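Local structure of recombination protein RecR (Deinococcus radiodurans, 1VDD) at residues L7-L10 and I11-L14; E34-R37 and E38-E41. The protein probably takes part in a RecBC-independent route of recombinational DNA repair, perhaps acting together with RecF and RecO. One frame throughout, in Å; residues are numbered along the deposited sequence.

Contact 1: L7-L10 and I11-L14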
loop_
_atom_site.group_PDB
_atom_site.type_symbol
_atom_site.label_atom_id
_atom_site.label_comp_id
_atom_site.label_asym_id
_atom_site.label_seq_id
_atom_site.Cartn_x
_atom_site.Cartn_y
_atom_site.Cartn_z
ATOM N N LEU A 7 25.901 10.686 14.833
ATOM C CA LEU A 7 24.533 10.533 14.329
ATOM C C LEU A 7 24.580 10.158 12.845
ATOM O O LEU A 7 23.844 9.286 12.391
ATOM C CB LEU A 7 23.728 11.831 14.527
ATOM C CG LEU A 7 22.312 11.874 13.948
ATOM C CD1 LEU A 7 21.536 10.630 14.339
ATOM C CD2 LEU A 7 21.597 13.111 14.452
ATOM N N VAL A 8 25.460 10.808 12.094
ATOM C CA VAL A 8 25.590 10.499 10.685
ATOM C C VAL A 8 26.061 9.056 10.549
ATOM O O VAL A 8 25.690 8.355 9.610
ATOM C CB VAL A 8 26.598 11.450 10.002
ATOM C CG1 VAL A 8 27.042 10.891 8.663
ATOM C CG2 VAL A 8 25.956 12.812 9.806
ATOM N N SER A 9 26.864 8.610 11.505
ATOM C CA SER A 9 27.397 7.260 11.470
ATOM C C SER A 9 26.357 6.196 11.789
ATOM O O SER A 9 26.392 5.092 11.239
ATOM C CB SER A 9 28.557 7.138 12.446
ATOM O OG SER A 9 29.014 5.800 12.499
ATOM N N LEU A 10 25.436 6.524 12.684
ATOM C CA LEU A 10 24.404 5.577 13.067
ATOM C C LEU A 10 23.392 5.434 11.935
ATOM O O LEU A 10 22.974 4.325 11.604
ATOM C CB LEU A 10 23.679 6.048 14.330
ATOM C CG LEU A 10 23.414 5.021 15.431
ATOM C CD1 LEU A 10 22.374 5.596 16.381
ATOM C CD2 LEU A 10 22.920 3.716 14.851
ATOM N N ILE A 11 23.009 6.561 11.344
ATOM C CA ILE A 11 22.029 6.557 10.263
ATOM C C ILE A 11 22.507 5.648 9.149
ATOM O O ILE A 11 21.747 4.855 8.600
ATOM C CB ILE A 11 21.818 7.969 9.667
ATOM C CG1 ILE A 11 21.536 8.980 10.776
ATOM C CG2 ILE A 11 20.639 7.953 8.709
ATOM C CD1 ILE A 11 20.343 8.651 11.610
ATOM N N ARG A 12 23.784 5.779 8.826
ATOM C CA ARG A 12 24.397 4.999 7.769
ATOM C C ARG A 12 24.285 3.514 8.088
ATOM O O ARG A 12 23.584 2.780 7.403
ATOM C CB ARG A 12 25.855 5.415 7.640
ATOM C CG ARG A 12 26.564 4.904 6.423
ATOM C CD ARG A 12 28.031 5.237 6.557
ATOM N NE ARG A 12 28.582 4.707 7.804
ATOM C CZ ARG A 12 29.794 4.996 8.275
ATOM N NH1 ARG A 12 30.592 5.819 7.603
ATOM N NH2 ARG A 12 30.208 4.463 9.422
ATOM N N GLU A 13 24.964 3.074 9.141
ATOM C CA GLU A 13 24.918 1.671 9.522
ATOM C C GLU A 13 23.490 1.112 9.647
ATOM O O GLU A 13 23.232 -0.012 9.209
ATOM C CB GLU A 13 25.687 1.450 10.832
ATOM C CG GLU A 13 27.169 1.826 10.751
ATOM C CD GLU A 13 27.818 1.320 9.471
ATOM O OE1 GLU A 13 27.832 0.088 9.260
ATOM O OE2 GLU A 13 28.300 2.151 8.667
ATOM N N LEU A 14 22.566 1.869 10.242
ATOM C CA LEU A 14 21.194 1.366 10.374
ATOM C C LEU A 14 20.586 1.231 8.991
ATOM O O LEU A 14 20.010 0.195 8.666
ATOM C CB LEU A 14 20.320 2.291 11.237
ATOM C CG LEU A 14 20.539 2.264 12.759
ATOM C CD1 LEU A 14 19.821 3.422 13.398
ATOM C CD2 LEU A 14 20.057 0.964 13.349
#
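The guanidinium of R12 comes back over S9: CA of S9 lies beneath one face of the group, toward its rim, and OG of S9 approaches NH2 of R12 obliquely at 3.6 Å, a near approach and not a hydrogen bond. R12 leaves the backbone with CG anti to N (chi1 -168°) and bends at chi3, which turns NE to the neighbouring carboxylate. There NE of R12 meets OE2 of E13 at 2.7 Å in a salt bridge whose hydrogen bond is weak because the N-H is poorly aimed. E13 OE2 is shared with R16 one turn on. Beneath these side chains runs helix 5-15, the first helix of the helix-hairpin-helix region, and its i to i+4 ladder links the two segments: R12 N to V8 O, E13 N to S9 O, and L14 N to L10 O at 2.8 Å, the last almost straight out from the carbonyl. The leucines and I11 line other parts of the helix surface. CD1 of L7 touches CD1 of I11 at 3.6 Å, and both side chains also pack on A29 of helix 22-32. CD2 of L10 lies 3.4 Å from CD1 of L14, with L14 reaching on to L28. S9 and E13 pack on A46 of the second subunit, while L10 packs on its A50.

Contact 2: E34-R37 and E38-E41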
loop_
_atom_site.group_PDB
_atom_site.type_symbol
_atom_site.label_atom_id
_atom_site.label_comp_id
_atom_site.label_asym_id
_atom_site.label_seq_id
_atom_site.Cartn_x
_atom_site.Cartn_y
_atom_site.Cartn_z
ATOM N N GLU A 34 16.588 8.447 22.972
ATOM C CA GLU A 34 15.661 8.521 24.094
ATOM C C GLU A 34 15.768 7.310 24.999
ATOM O O GLU A 34 15.168 7.292 26.070
ATOM C CB GLU A 34 14.216 8.612 23.576
ATOM C CG GLU A 34 13.528 9.966 23.763
ATOM C CD GLU A 34 12.254 10.101 22.928
ATOM O OE1 GLU A 34 12.349 10.037 21.684
ATOM O OE2 GLU A 34 11.159 10.271 23.510
ATOM N N GLN A 35 16.519 6.296 24.579
ATOM C CA GLN A 35 16.635 5.086 25.382
ATOM C C GLN A 35 17.751 5.100 26.420
ATOM O O GLN A 35 18.777 5.751 26.248
ATOM C CB GLN A 35 16.815 3.868 24.476
ATOM C CG GLN A 35 15.700 3.672 23.454
ATOM C CD GLN A 35 14.330 3.530 24.094
ATOM O OE1 GLN A 35 14.096 2.643 24.922
ATOM N NE2 GLN A 35 13.416 4.411 23.711
ATOM N N PRO A 36 17.548 4.378 27.528
ATOM C CA PRO A 36 18.534 4.296 28.602
ATOM C C PRO A 36 19.735 3.445 28.219
ATOM O O PRO A 36 19.584 2.342 27.695
ATOM C CB PRO A 36 17.735 3.704 29.765
ATOM C CG PRO A 36 16.655 2.924 29.091
ATOM C CD PRO A 36 16.258 3.809 27.956
ATOM N N ARG A 37 20.922 3.975 28.500
ATOM C CA ARG A 37 22.186 3.319 28.194
ATOM C C ARG A 37 22.207 1.804 28.354
ATOM O O ARG A 37 22.933 1.116 27.633
ATOM C CB ARG A 37 23.300 3.946 29.035
ATOM C CG ARG A 37 24.431 3.005 29.407
ATOM C CD ARG A 37 25.598 3.770 30.013
ATOM N NE ARG A 37 26.253 4.607 29.008
ATOM C CZ ARG A 37 26.928 4.131 27.963
ATOM N NH1 ARG A 37 27.044 2.821 27.789
ATOM N NH2 ARG A 37 27.479 4.963 27.085
ATOM N N GLU A 38 21.419 1.276 29.287
ATOM C CA GLU A 38 21.409 -0.170 29.507
ATOM C C GLU A 38 20.959 -0.906 28.261
ATOM O O GLU A 38 21.454 -1.992 27.953
ATOM C CB GLU A 38 20.495 -0.540 30.677
ATOM C CG GLU A 38 20.934 0.027 32.013
ATOM C CD GLU A 38 20.742 1.534 32.098
ATOM O OE1 GLU A 38 19.571 1.980 32.086
ATOM O OE2 GLU A 38 21.754 2.271 32.171
ATOM N N ASP A 39 20.022 -0.303 27.538
ATOM C CA ASP A 39 19.491 -0.898 26.319
ATOM C C ASP A 39 20.471 -0.839 25.151
ATOM O O ASP A 39 20.774 -1.855 24.524
ATOM C CB ASP A 39 18.181 -0.214 25.969
ATOM C CG ASP A 39 17.091 -0.532 26.968
ATOM O OD1 ASP A 39 17.428 -1.047 28.056
ATOM O OD2 ASP A 39 15.908 -0.270 26.672
ATOM N N ILE A 40 20.981 0.347 24.867
ATOM C CA ILE A 40 21.945 0.500 23.787
ATOM C C ILE A 40 23.017 -0.576 23.959
ATOM O O ILE A 40 23.340 -1.289 23.017
ATOM C CB ILE A 40 22.574 1.907 23.835
ATOM C CG1 ILE A 40 21.464 2.938 24.064
ATOM C CG2 ILE A 40 23.317 2.207 22.555
ATOM C CD1 ILE A 40 20.311 2.875 23.059
ATOM N N GLU A 41 23.550 -0.709 25.171
ATOM C CA GLU A 41 24.567 -1.723 25.428
ATOM C C GLU A 41 23.999 -3.102 25.126
ATOM O O GLU A 41 24.604 -3.879 24.376
ATOM C CB GLU A 41 25.030 -1.719 26.891
ATOM C CG GLU A 41 25.573 -0.395 27.422
ATOM C CD GLU A 41 26.081 -0.503 28.869
ATOM O OE1 GLU A 41 26.349 0.548 29.490
ATOM O OE2 GLU A 41 26.221 -1.640 29.383
#
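The carbonyl oxygen of P36 accepts the amide of D39, N to O 2.7 Å, in the first turn of helix 37-53, where the loop from helix 22-32 runs in. Next, E41 N bonds back to R37 O at 3.1 Å, and the same two residues are joined again by their side chains. NH1 of R37 donates to OE1 of E41 at 2.9 Å in a salt bridge. The oxygen sits at the edge of the guanidinium, only 6° out of its plane, but the nitrogen reaches it from the anti side of a carboxylate whose plane is turned 52° against that of the guanidinium. The bend of R37 at chi3 (-69°) brings NH1 round to E41, whose own chain stays extended beyond CG. On another side of the turn, CB of Q35 rests on CD1 of I40 at 3.9 Å. The carboxylate of D39 lies by the P36 ring, and its main partners are elsewhere: OD1 pairs with R42, OD2 with R16 of the second subunit. K51 of that subunit bonds to the carbonyl oxygen of Q35. With two arginines on its carboxylate, D39 is probably held ionised, tying this helix start to the subunit interface.

Overall arrangement
Both contacts are local, lie in the helix-hairpin-helix region and touch the second subunit, with their centres about 16 Å apart and their nearest atoms about 7 Å apart. Contact 1 falls wholly within helix 5-15 and is mostly buried: L7, I11 and L14 pack against helix 22-32, and its charged pair links adjacent residues. Contact 2, at the surface, joins the loop after helix 22-32 to the opening turn of helix 37-53, and a salt bridge between residues one helical turn apart spans its segments. At the interface they differ too: contact 1 offers mainly packing on small alanines, contact 2 a salt bridge and a lysine hydrogen bond.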